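Local coordinates for protein nitrophorin Cim l NP (Cimex lectularius, PDB 2IMQ) that uses a bound heme b to deliver nitric oxide to the victim during feeding, causing vasodilation, at residues 74-79 with 86-91; 100-105 with 118-123; 10-15 with 40-45. One frame throughout, in Å; residues are numbered along the deposited sequence.

The three contacts belong to the two facing sheets of a DNase I-like beta-sandwich. Contacts 3 and 1 share the six-stranded sheet, where strands 39-46 and 84-91 are neighbours: Tyr-89 N lies 2.7 Å from Ile-40 O, a probable hydrogen bond, and the two centres are about 11 Å apart. Both border the heme, contact 1 at a propionate and contact 3 at a vinyl and a methyl. Contact 2 lies in the opposing sheet, its centre about 10 Å from that of contact 1, which it meets through Asn-102, Thr-104 and Phe-122. Contacts 2 and 3 do not touch; their nearest atoms are about 7 Å apart.

Contact 1 (74-79 with 86-91); sequences TKLKNT and LTVYCL. With HEM (protoporphyrin IX containing Fe), chain B.
The carboxylate of one heme propionate is gripped from both strands of this hairpin: Tyr-89 OH donates to HEM O2A at 2.6 Å and Lys-75 NZ to HEM O1A at 3.0 Å. A phenol and an ammonium suit an anion here, and the lysine probably offsets part of its charge. O2A lies in the plane of the Tyr-89 ring, at its edge. Lys-75 rests CB 3.7 Å from Tyr-89 CE2 and sends CG on, away from its own backbone N (chi1 173°); a bend at chi3 then turns the end of the chain so that NZ meets O1A. On the same face Asn-78 ND2 gives Thr-87 OG1 a nearly straight bond (2.8 Å, 168°) within its amide plane, and both side chains rest against the propionate's CAA.

The strands run antiparallel, and a classic beta bulge interrupts them: Leu-76 and Lys-77 both face Val-88. Val-88 O therefore receives two N-H groups, from Leu-76 N at 2.8 Å and, weakly, from Lys-77 N. On the face turned from the heme, Leu-76 CD1 packs 3.9 Å from Cys-90 CB, while a water links Thr-79 OG1 with Leu-86 O. Lys-77 reaches forward along its own strand, and NZ donates to Asn-78 O at 2.7 Å and to Thr-79 OG1.

Helix 57-70 covers Tyr-89 and Lys-75 on the heme-side face through Phe-64, Gln-65 and Leu-68. Strand 116-124 packs on the opposite face with Ile-118 and Phe-122, and strand 39-46 continues the sheet beyond 84-91.

Contact 2 (100-105 with 118-123); sequences LKNETI and IVTSFT
A beta hairpin at one edge of the five-stranded sheet of the sandwich brings residues 100-105 against 118-123. Backbone bonds set the antiparallel register. Glu-103 and Ser-121 form a hydrogen-bonded pair, with Ser-121 N 2.8 Å from Glu-103 O, and Ile-105 and Val-119 form the next one. Before the strand begins, the preceding loop is tied in by Thr-123 N, which donates to Leu-100 O at 2.8 Å.

The polar side-chain link is a pair of hydroxyls. Thr-104 and Thr-120 face each other as a non-hydrogen-bonded pair, where the backbones come close, and their OG1 atoms bond at 2.7 Å. In each threonine OG1 stands opposite the carbonyl carbon (chi1 -71° and -69°), which turns the two oxygens toward each other for one hydrogen bond that either may donate, on the face turned to strands 73-80 and 84-91. Asn-102 instead uses its amide ND2 to reach Leu-76 O of the opposing sheet.

Apolar packing divides between the two faces. Beta-branched Ile-105 and Val-119 suit extended strands and lie side by side, CG1 of Ile-105 being 3.8 Å from Val-119 CB. On the threonine face, Leu-100 CD1 crosses to Phe-122 CB at 3.8 Å, and the phenylalanine ring packs between the sheets against Leu-76 and Val-88. That ring also meets Phe-129 of the next strand, their planes nearly parallel.

A water bridges the strands: it donates to Glu-103 O and to Val-119 O, each at 3.0 Å, and accepts from Ser-121 OG, which also bonds to Ser-130 OG, at 2.9 Å.

Contact 3 (10-15 with 40-45); sequences HTVSWN and IAVAVQ. With HEM (protoporphyrin IX containing Fe), chain B.
Val-12 and Val-42 meet side by side in the parallel pairing of a beta-alpha-beta unit, whose strands 6-17 and 39-46 are the two central strands of the six-stranded sheet. CG1 of Val-12 lies 3.9 Å from Val-42 CG2. The two valines use different rotamers: Val-12 holds CG1 between its backbone N and carbonyl carbon (chi1 65°), whereas in Val-42 a chi1 of -178° puts CG2 beside the backbone N, opposite the carbonyl carbon, where it meets that CG1. Branched apolar residues suit this buried face.

Trp-14 and Val-44 carry the same face to the heme. With CG opposite its backbone N, Trp-14 extends its indole away from strand 39-46, and CZ3 comes 3.4 Å from the vinyl carbon CBB; NE1 is held by His-271 O. Val-44 reaches the porphyrin with a single branch, CG1, 3.6 Å from the methyl CMB.

On the face toward the second sheet, small Ser-13, Ala-41 and Ala-43 probably let the strands of that sheet pack close. Ser-13 CB and Ala-43 CB approach to 4.0 Å, and Ala-43 also packs on Thr-133 and Ile-169. Ser-13 OG bonds to Asp-243. Five backbone bonds zip the strands, Val-12 giving its N-H to Ala-41 O and taking that of Ala-43.

Further along this face, Asn-15 and Gln-45 cross with their amide planes 36° apart. Asn-15 ND2 bonds to Asp-171, and although it lies 3.4 Å from Gln-45 NE2, these two donors only touch.

Contact 1 (74-79 with 86-91)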
loop_
_atom_site.group_PDB
_atom_site.type_symbol
_atom_site.label_atom_id
_atom_site.label_comp_id
_atom_site.label_asym_id
_atom_site.label_seq_id
_atom_site.Cartn_x
_atom_site.Cartn_y
_atom_site.Cartn_z
ATOM N N THR A 74 16.298 9.373 4.090
ATOM C CA THR A 74 16.097 10.403 3.141
ATOM C C THR A 74 14.713 10.154 2.483
ATOM O O THR A 74 14.457 9.061 2.047
ATOM C CB THR A 74 17.229 10.286 2.077
ATOM O OG1 THR A 74 18.490 10.681 2.656
ATOM C CG2 THR A 74 17.019 11.232 0.935
ATOM N N LYS A 75 13.915 11.198 2.325
ATOM C CA LYS A 75 12.645 11.100 1.570
ATOM C C LYS A 75 12.995 11.177 0.078
ATOM O O LYS A 75 13.488 12.220 -0.393
ATOM C CB LYS A 75 11.681 12.209 1.944
ATOM C CG LYS A 75 10.436 12.209 1.053
ATOM C CD LYS A 75 9.502 13.309 1.409
ATOM C CE LYS A 75 9.985 14.640 0.908
ATOM N NZ LYS A 75 9.082 15.689 1.384
ATOM N N LEU A 76 12.862 10.067 -0.642
ATOM C CA LEU A 76 13.098 10.039 -2.081
ATOM C C LEU A 76 12.046 10.830 -2.818
ATOM O O LEU A 76 12.330 11.573 -3.748
ATOM C CB LEU A 76 13.197 8.616 -2.591
ATOM C CG LEU A 76 14.358 7.805 -2.058
ATOM C CD1 LEU A 76 14.459 6.461 -2.709
ATOM C CD2 LEU A 76 15.682 8.571 -2.209
ATOM N N LYS A 77 10.783 10.645 -2.441
ATOM C CA LYS A 77 9.704 11.366 -3.079
ATOM C C LYS A 77 8.420 11.280 -2.238
ATOM O O LYS A 77 8.124 10.251 -1.630
ATOM C CB LYS A 77 9.396 10.749 -4.456
ATOM C CG LYS A 77 8.479 11.595 -5.335
ATOM C CD LYS A 77 9.169 12.878 -5.836
ATOM C CE LYS A 77 8.213 13.749 -6.712
ATOM N NZ LYS A 77 6.808 14.000 -6.246
ATOM N N ASN A 78 7.673 12.373 -2.203
ATOM C CA ASN A 78 6.232 12.386 -1.870
ATOM C C ASN A 78 5.469 12.853 -3.054
ATOM O O ASN A 78 5.867 13.854 -3.707
ATOM C CB ASN A 78 5.943 13.329 -0.698
ATOM C CG ASN A 78 4.477 13.595 -0.484
ATOM O OD1 ASN A 78 3.945 14.634 -0.891
ATOM N ND2 ASN A 78 3.780 12.620 0.087
ATOM N N THR A 79 4.361 12.168 -3.356
ATOM C CA THR A 79 3.518 12.538 -4.452
ATOM C C THR A 79 2.102 12.524 -3.934
ATOM O O THR A 79 1.691 11.529 -3.346
ATOM C CB THR A 79 3.632 11.542 -5.586
ATOM O OG1 THR A 79 4.982 11.453 -6.012
ATOM C CG2 THR A 79 2.819 11.998 -6.780
ATOM N N LEU A 86 1.654 8.961 -1.985
ATOM C CA LEU A 86 2.675 7.940 -1.893
ATOM C C LEU A 86 3.989 8.616 -1.535
ATOM O O LEU A 86 4.415 9.552 -2.212
ATOM C CB LEU A 86 2.885 7.218 -3.225
ATOM C CG LEU A 86 3.939 6.112 -3.308
ATOM C CD1 LEU A 86 3.640 4.939 -2.350
ATOM C CD2 LEU A 86 4.082 5.656 -4.740
ATOM N N THR A 87 4.634 8.092 -0.497
ATOM C CA THR A 87 5.933 8.595 -0.054
ATOM C C THR A 87 6.869 7.409 0.041
ATOM O O THR A 87 6.506 6.378 0.608
ATOM C CB THR A 87 5.797 9.305 1.286
ATOM O OG1 THR A 87 4.778 10.305 1.202
ATOM C CG2 THR A 87 7.107 10.003 1.643
ATOM N N VAL A 88 8.127 7.592 -0.416
ATOM C CA VAL A 88 9.143 6.582 -0.295
ATOM C C VAL A 88 10.356 7.189 0.415
ATOM O O VAL A 88 10.814 8.252 -0.005
ATOM C CB VAL A 88 9.543 5.999 -1.675
ATOM C CG1 VAL A 88 10.533 4.921 -1.491
ATOM C CG2 VAL A 88 8.293 5.440 -2.385
ATOM N N TYR A 89 10.833 6.496 1.434
ATOM C CA TYR A 89 12.027 6.869 2.181
ATOM C C TYR A 89 13.048 5.762 2.034
ATOM O O TYR A 89 12.723 4.574 1.949
ATOM C CB TYR A 89 11.699 6.999 3.680
ATOM C CG TYR A 89 10.675 7.996 4.029
ATOM C CD1 TYR A 89 9.360 7.618 4.170
ATOM C CD2 TYR A 89 10.987 9.321 4.234
ATOM C CE1 TYR A 89 8.391 8.536 4.521
ATOM C CE2 TYR A 89 10.025 10.241 4.591
ATOM C CZ TYR A 89 8.699 9.841 4.744
ATOM O OH TYR A 89 7.722 10.750 5.044
ATOM N N CYS A 90 14.340 6.160 2.045
ATOM C CA CYS A 90 15.392 5.181 2.027
ATOM C C CYS A 90 16.508 5.658 2.922
ATOM O O CYS A 90 16.738 6.851 3.004
ATOM C CB CYS A 90 15.905 4.987 0.602
ATOM S SG CYS A 90 17.224 3.723 0.338
ATOM N N LEU A 91 17.173 4.740 3.594
ATOM C CA LEU A 91 18.348 5.154 4.406
ATOM C C LEU A 91 19.347 5.842 3.503
ATOM O O LEU A 91 19.697 5.332 2.433
ATOM C CB LEU A 91 18.958 3.972 5.129
ATOM C CG LEU A 91 18.184 3.381 6.319
ATOM C CD1 LEU A 91 18.851 2.154 6.809
ATOM C CD2 LEU A 91 17.951 4.368 7.422
HETATM C CHA HEM B . 2.565 14.825 2.946
HETATM C CHB HEM B . 1.094 10.797 5.209
HETATM C CHC HEM B . -3.348 12.621 5.545
HETATM C CHD HEM B . -2.049 16.471 3.050
HETATM C C1A HEM B . 2.590 13.600 3.548
HETATM C C2A HEM B . 3.742 12.748 3.722
HETATM C C3A HEM B . 3.298 11.615 4.325
HETATM C C4A HEM B . 1.890 11.743 4.569
HETATM C CMA HEM B . 4.157 10.435 4.741
HETATM C CAA HEM B . 5.204 13.042 3.316
HETATM C CBA HEM B . 5.836 13.595 4.623
HETATM C CGA HEM B . 7.278 14.028 4.403
HETATM O O1A HEM B . 7.489 15.116 3.869
HETATM O O2A HEM B . 8.220 13.313 4.824
HETATM C C1B HEM B . -0.223 10.962 5.503
HETATM C C2B HEM B . -1.036 10.011 6.221
HETATM C C3B HEM B . -2.265 10.502 6.328
HETATM C C4B HEM B . -2.266 11.793 5.689
HETATM C CMB HEM B . -0.390 8.750 6.674
HETATM C CAB HEM B . -3.496 9.885 6.973
HETATM C CBB HEM B . -3.387 8.914 7.890
HETATM C C1C HEM B . -3.430 13.846 4.949
HETATM C C2C HEM B . -4.609 14.658 4.779
HETATM C C3C HEM B . -4.212 15.755 4.140
HETATM C C4C HEM B . -2.839 15.608 3.771
HETATM C CMC HEM B . -5.987 14.419 5.404
HETATM C CAC HEM B . -5.083 16.944 3.759
HETATM C CBC HEM B . -6.149 16.816 2.971
HETATM C C1D HEM B . -0.708 16.341 2.759
HETATM C C2D HEM B . 0.023 17.264 1.925
HETATM C C3D HEM B . 1.437 16.782 1.920
HETATM C C4D HEM B . 1.455 15.587 2.722
HETATM C CMD HEM B . -0.523 18.513 1.232
HETATM C CAD HEM B . 2.569 17.472 1.140
HETATM C CBD HEM B . 2.828 18.788 1.855
HETATM C CGD HEM B . 4.124 19.384 1.400
HETATM O O1D HEM B . 4.455 20.500 1.919
HETATM O O2D HEM B . 4.789 18.743 0.536
HETATM N NA HEM B . 1.467 12.981 4.087
HETATM N NB HEM B . -1.008 12.031 5.169
HETATM N NC HEM B . -2.389 14.438 4.299
HETATM N ND HEM B . 0.173 15.356 3.187
HETATM FE FE HEM B . -0.414 13.777 4.307
HETATM O O HOH W 1 5.953 9.482 -4.548
#

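Contact 2 (100-105 with 118-123)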
loop_
_atom_site.group_PDB
_atom_site.type_symbol
_atom_site.label_atom_id
_atom_site.label_comp_id
_atom_site.label_asym_id
_atom_site.label_seq_id
_atom_site.Cartn_x
_atom_site.Cartn_y
_atom_site.Cartn_z
ATOM N N LEU A 100 20.973 6.630 -8.959
ATOM C CA LEU A 100 19.648 6.447 -8.312
ATOM C C LEU A 100 18.496 6.485 -9.309
ATOM O O LEU A 100 17.524 5.744 -9.195
ATOM C CB LEU A 100 19.463 7.549 -7.293
ATOM C CG LEU A 100 18.216 7.468 -6.409
ATOM C CD1 LEU A 100 18.262 6.284 -5.573
ATOM C CD2 LEU A 100 18.140 8.685 -5.550
ATOM N N LYS A 101 18.561 7.348 -10.296
ATOM C CA LYS A 101 17.523 7.447 -11.320
ATOM C C LYS A 101 16.115 7.470 -10.675
ATOM O O LYS A 101 15.194 6.695 -11.035
ATOM C CB LYS A 101 17.694 6.312 -12.343
ATOM C CG LYS A 101 19.010 6.397 -13.138
ATOM C CD LYS A 101 19.175 7.721 -13.820
ATOM C CE LYS A 101 20.584 7.868 -14.427
ATOM N NZ LYS A 101 21.065 9.279 -14.243
ATOM N N ASN A 102 15.945 8.397 -9.758
ATOM C CA ASN A 102 14.659 8.550 -9.021
ATOM C C ASN A 102 13.579 9.112 -9.951
ATOM O O ASN A 102 13.715 10.251 -10.478
ATOM C CB ASN A 102 14.931 9.479 -7.841
ATOM C CG ASN A 102 13.761 9.606 -6.887
ATOM O OD1 ASN A 102 12.844 8.794 -6.875
ATOM N ND2 ASN A 102 13.789 10.645 -6.074
ATOM N N GLU A 103 12.487 8.365 -10.160
ATOM C CA GLU A 103 11.463 8.768 -11.112
ATOM C C GLU A 103 10.103 8.408 -10.568
ATOM O O GLU A 103 9.943 7.337 -9.988
ATOM C CB GLU A 103 11.673 8.049 -12.435
ATOM C CG GLU A 103 12.928 8.450 -13.204
ATOM C CD GLU A 103 13.000 9.941 -13.486
ATOM O OE1 GLU A 103 14.122 10.516 -13.466
ATOM O OE2 GLU A 103 11.950 10.537 -13.756
ATOM N N THR A 104 9.142 9.283 -10.794
ATOM C CA THR A 104 7.736 9.023 -10.429
ATOM C C THR A 104 6.839 9.353 -11.596
ATOM O O THR A 104 7.084 10.333 -12.327
ATOM C CB THR A 104 7.343 9.895 -9.248
ATOM O OG1 THR A 104 8.006 9.422 -8.071
ATOM C CG2 THR A 104 5.863 9.758 -8.905
ATOM N N ILE A 105 5.845 8.513 -11.849
ATOM C CA ILE A 105 4.787 8.833 -12.759
ATOM C C ILE A 105 3.452 8.836 -12.023
ATOM O O ILE A 105 3.264 8.158 -11.005
ATOM C CB ILE A 105 4.705 7.817 -13.965
ATOM C CG1 ILE A 105 4.300 6.425 -13.491
ATOM C CG2 ILE A 105 6.022 7.845 -14.816
ATOM C CD1 ILE A 105 3.504 5.667 -14.503
ATOM N N ILE A 118 0.025 5.977 -8.842
ATOM C CA ILE A 118 1.379 6.611 -8.739
ATOM C C ILE A 118 2.385 5.512 -8.721
ATOM O O ILE A 118 2.206 4.511 -8.000
ATOM C CB ILE A 118 1.498 7.411 -7.462
ATOM C CG1 ILE A 118 0.371 8.458 -7.318
ATOM C CG2 ILE A 118 2.896 8.145 -7.368
ATOM C CD1 ILE A 118 0.256 9.048 -5.983
ATOM N N VAL A 119 3.489 5.686 -9.465
ATOM C CA VAL A 119 4.593 4.772 -9.339
ATOM C C VAL A 119 5.872 5.565 -9.072
ATOM O O VAL A 119 6.196 6.430 -9.850
ATOM C CB VAL A 119 4.852 3.930 -10.613
ATOM C CG1 VAL A 119 5.821 2.864 -10.320
ATOM C CG2 VAL A 119 3.622 3.352 -11.148
ATOM N N THR A 120 6.572 5.227 -8.020
ATOM C CA THR A 120 7.891 5.824 -7.709
ATOM C C THR A 120 8.902 4.728 -7.760
ATOM O O THR A 120 8.760 3.681 -7.126
ATOM C CB THR A 120 7.825 6.480 -6.316
ATOM O OG1 THR A 120 6.974 7.619 -6.368
ATOM C CG2 THR A 120 9.193 6.959 -5.833
ATOM N N SER A 121 10.000 4.981 -8.503
ATOM C CA SER A 121 11.028 3.997 -8.721
ATOM C C SER A 121 12.417 4.614 -8.494
ATOM O O SER A 121 12.618 5.783 -8.682
ATOM C CB SER A 121 10.988 3.458 -10.167
ATOM O OG SER A 121 9.728 2.861 -10.462
ATOM N N PHE A 122 13.344 3.778 -8.148
ATOM C CA PHE A 122 14.753 4.213 -7.850
ATOM C C PHE A 122 15.653 3.023 -7.795
ATOM O O PHE A 122 15.228 1.872 -7.616
ATOM C CB PHE A 122 14.801 4.982 -6.512
ATOM C CG PHE A 122 14.497 4.125 -5.306
ATOM C CD1 PHE A 122 15.520 3.527 -4.619
ATOM C CD2 PHE A 122 13.170 3.938 -4.847
ATOM C CE1 PHE A 122 15.285 2.733 -3.549
ATOM C CE2 PHE A 122 12.921 3.121 -3.751
ATOM C CZ PHE A 122 13.967 2.519 -3.107
ATOM N N THR A 123 16.949 3.291 -7.975
ATOM C CA THR A 123 17.895 2.221 -8.024
ATOM C C THR A 123 18.925 2.385 -6.933
ATOM O O THR A 123 19.475 3.466 -6.748
ATOM C CB THR A 123 18.605 2.283 -9.397
ATOM O OG1 THR A 123 17.677 1.910 -10.432
ATOM C CG2 THR A 123 19.732 1.291 -9.467
HETATM O O HOH W 2 8.383 5.233 -11.468
#

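Contact 3 (10-15 with 40-45)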
loop_
_atom_site.group_PDB
_atom_site.type_symbol
_atom_site.label_atom_id
_atom_site.label_comp_id
_atom_site.label_asym_id
_atom_site.label_seq_id
_atom_site.Cartn_x
_atom_site.Cartn_y
_atom_site.Cartn_z
ATOM N N HIS A 10 9.726 -1.869 4.592
ATOM C CA HIS A 10 8.407 -1.777 5.249
ATOM C C HIS A 10 7.495 -0.973 4.364
ATOM O O HIS A 10 7.892 0.069 3.845
ATOM C CB HIS A 10 8.509 -1.071 6.615
ATOM C CG HIS A 10 9.191 -1.882 7.677
ATOM N ND1 HIS A 10 9.139 -1.544 9.019
ATOM C CD2 HIS A 10 9.934 -3.013 7.592
ATOM C CE1 HIS A 10 9.837 -2.434 9.705
ATOM N NE2 HIS A 10 10.345 -3.324 8.866
ATOM N N THR A 11 6.286 -1.458 4.197
ATOM C CA THR A 11 5.241 -0.703 3.535
ATOM C C THR A 11 4.053 -0.566 4.436
ATOM O O THR A 11 3.725 -1.487 5.195
ATOM C CB THR A 11 4.808 -1.395 2.207
ATOM O OG1 THR A 11 4.194 -2.664 2.461
ATOM C CG2 THR A 11 6.003 -1.624 1.294
ATOM N N VAL A 12 3.383 0.568 4.351
ATOM C CA VAL A 12 2.113 0.723 5.001
ATOM C C VAL A 12 1.148 1.414 4.099
ATOM O O VAL A 12 1.516 2.391 3.437
ATOM C CB VAL A 12 2.261 1.431 6.393
ATOM C CG1 VAL A 12 2.759 2.861 6.262
ATOM C CG2 VAL A 12 0.979 1.405 7.172
ATOM N N SER A 13 -0.079 0.933 4.074
ATOM C CA SER A 13 -1.075 1.695 3.410
ATOM C C SER A 13 -2.331 1.807 4.258
ATOM O O SER A 13 -2.628 0.936 5.134
ATOM C CB SER A 13 -1.392 1.145 2.064
ATOM O OG SER A 13 -2.235 0.020 2.115
ATOM N N TRP A 14 -3.076 2.859 3.980
ATOM C CA TRP A 14 -4.271 3.148 4.749
ATOM C C TRP A 14 -5.234 3.906 3.890
ATOM O O TRP A 14 -4.932 4.980 3.371
ATOM C CB TRP A 14 -3.873 3.988 5.932
ATOM C CG TRP A 14 -4.878 4.146 6.995
ATOM C CD1 TRP A 14 -6.114 3.568 7.108
ATOM C CD2 TRP A 14 -4.645 4.840 8.202
ATOM N NE1 TRP A 14 -6.690 3.958 8.298
ATOM C CE2 TRP A 14 -5.799 4.741 8.984
ATOM C CE3 TRP A 14 -3.563 5.573 8.694
ATOM C CZ2 TRP A 14 -5.883 5.327 10.233
ATOM C CZ3 TRP A 14 -3.670 6.155 9.909
ATOM C CH2 TRP A 14 -4.796 6.017 10.668
ATOM N N ASN A 15 -6.426 3.371 3.758
ATOM C CA ASN A 15 -7.543 4.128 3.202
ATOM C C ASN A 15 -8.071 4.963 4.354
ATOM O O ASN A 15 -8.910 4.537 5.184
ATOM C CB ASN A 15 -8.592 3.186 2.609
ATOM C CG ASN A 15 -9.637 3.940 1.851
ATOM O OD1 ASN A 15 -9.820 5.100 2.138
ATOM N ND2 ASN A 15 -10.309 3.317 0.869
ATOM N N ILE A 40 11.254 2.516 3.346
ATOM C CA ILE A 40 9.870 2.597 3.859
ATOM C C ILE A 40 8.995 3.299 2.853
ATOM O O ILE A 40 9.361 4.352 2.309
ATOM C CB ILE A 40 9.839 3.432 5.173
ATOM C CG1 ILE A 40 10.675 2.802 6.286
ATOM C CG2 ILE A 40 8.442 3.581 5.676
ATOM C CD1 ILE A 40 10.858 3.718 7.515
ATOM N N ALA A 41 7.831 2.713 2.563
ATOM C CA ALA A 41 6.878 3.332 1.669
ATOM C C ALA A 41 5.538 3.480 2.401
ATOM O O ALA A 41 5.128 2.546 3.105
ATOM C CB ALA A 41 6.702 2.536 0.430
ATOM N N VAL A 42 4.933 4.636 2.245
ATOM C CA VAL A 42 3.651 4.986 2.851
ATOM C C VAL A 42 2.645 5.397 1.797
ATOM O O VAL A 42 2.897 6.340 1.059
ATOM C CB VAL A 42 3.833 6.181 3.837
ATOM C CG1 VAL A 42 2.510 6.519 4.524
ATOM C CG2 VAL A 42 4.958 5.833 4.873
ATOM N N ALA A 43 1.517 4.720 1.722
ATOM C CA ALA A 43 0.505 5.032 0.727
ATOM C C ALA A 43 -0.796 5.317 1.483
ATOM O O ALA A 43 -1.210 4.582 2.395
ATOM C CB ALA A 43 0.278 3.888 -0.256
ATOM N N VAL A 44 -1.463 6.354 1.064
ATOM C CA VAL A 44 -2.781 6.679 1.592
ATOM C C VAL A 44 -3.765 6.925 0.468
ATOM O O VAL A 44 -3.393 7.306 -0.644
ATOM C CB VAL A 44 -2.794 7.889 2.516
ATOM C CG1 VAL A 44 -2.138 7.575 3.747
ATOM C CG2 VAL A 44 -2.175 9.089 1.883
ATOM N N GLN A 45 -5.034 6.639 0.766
ATOM C CA GLN A 45 -6.123 6.944 -0.089
ATOM C C GLN A 45 -7.092 7.727 0.720
ATOM O O GLN A 45 -7.383 7.419 1.874
ATOM C CB GLN A 45 -6.789 5.658 -0.585
ATOM C CG GLN A 45 -8.091 5.935 -1.320
ATOM C CD GLN A 45 -8.689 4.766 -1.988
ATOM O OE1 GLN A 45 -8.002 3.816 -2.393
ATOM N NE2 GLN A 45 -9.992 4.873 -2.182
HETATM C CHA HEM B . 2.565 14.825 2.946
HETATM C CHB HEM B . 1.094 10.797 5.209
HETATM C CHC HEM B . -3.348 12.621 5.545
HETATM C CHD HEM B . -2.049 16.471 3.050
HETATM C C1A HEM B . 2.590 13.600 3.548
HETATM C C2A HEM B . 3.742 12.748 3.722
HETATM C C3A HEM B . 3.298 11.615 4.325
HETATM C C4A HEM B . 1.890 11.743 4.569
HETATM C CMA HEM B . 4.157 10.435 4.741
HETATM C CAA HEM B . 5.204 13.042 3.316
HETATM C CBA HEM B . 5.836 13.595 4.623
HETATM C CGA HEM B . 7.278 14.028 4.403
HETATM O O1A HEM B . 7.489 15.116 3.869
HETATM O O2A HEM B . 8.220 13.313 4.824
HETATM C C1B HEM B . -0.223 10.962 5.503
HETATM C C2B HEM B . -1.036 10.011 6.221
HETATM C C3B HEM B . -2.265 10.502 6.328
HETATM C C4B HEM B . -2.266 11.793 5.689
HETATM C CMB HEM B . -0.390 8.750 6.674
HETATM C CAB HEM B . -3.496 9.885 6.973
HETATM C CBB HEM B . -3.387 8.914 7.890
HETATM C C1C HEM B . -3.430 13.846 4.949
HETATM C C2C HEM B . -4.609 14.658 4.779
HETATM C C3C HEM B . -4.212 15.755 4.140
HETATM C C4C HEM B . -2.839 15.608 3.771
HETATM C CMC HEM B . -5.987 14.419 5.404
HETATM C CAC HEM B . -5.083 16.944 3.759
HETATM C CBC HEM B . -6.149 16.816 2.971
HETATM C C1D HEM B . -0.708 16.341 2.759
HETATM C C2D HEM B . 0.023 17.264 1.925
HETATM C C3D HEM B . 1.437 16.782 1.920
HETATM C C4D HEM B . 1.455 15.587 2.722
HETATM C CMD HEM B . -0.523 18.513 1.232
HETATM C CAD HEM B . 2.569 17.472 1.140
HETATM C CBD HEM B . 2.828 18.788 1.855
HETATM C CGD HEM B . 4.124 19.384 1.400
HETATM O O1D HEM B . 4.455 20.500 1.919
HETATM O O2D HEM B . 4.789 18.743 0.536
HETATM N NA HEM B . 1.467 12.981 4.087
HETATM N NB HEM B . -1.008 12.031 5.169
HETATM N NC HEM B . -2.389 14.438 4.299
HETATM N ND HEM B . 0.173 15.356 3.187
HETATM FE FE HEM B . -0.414 13.777 4.307
#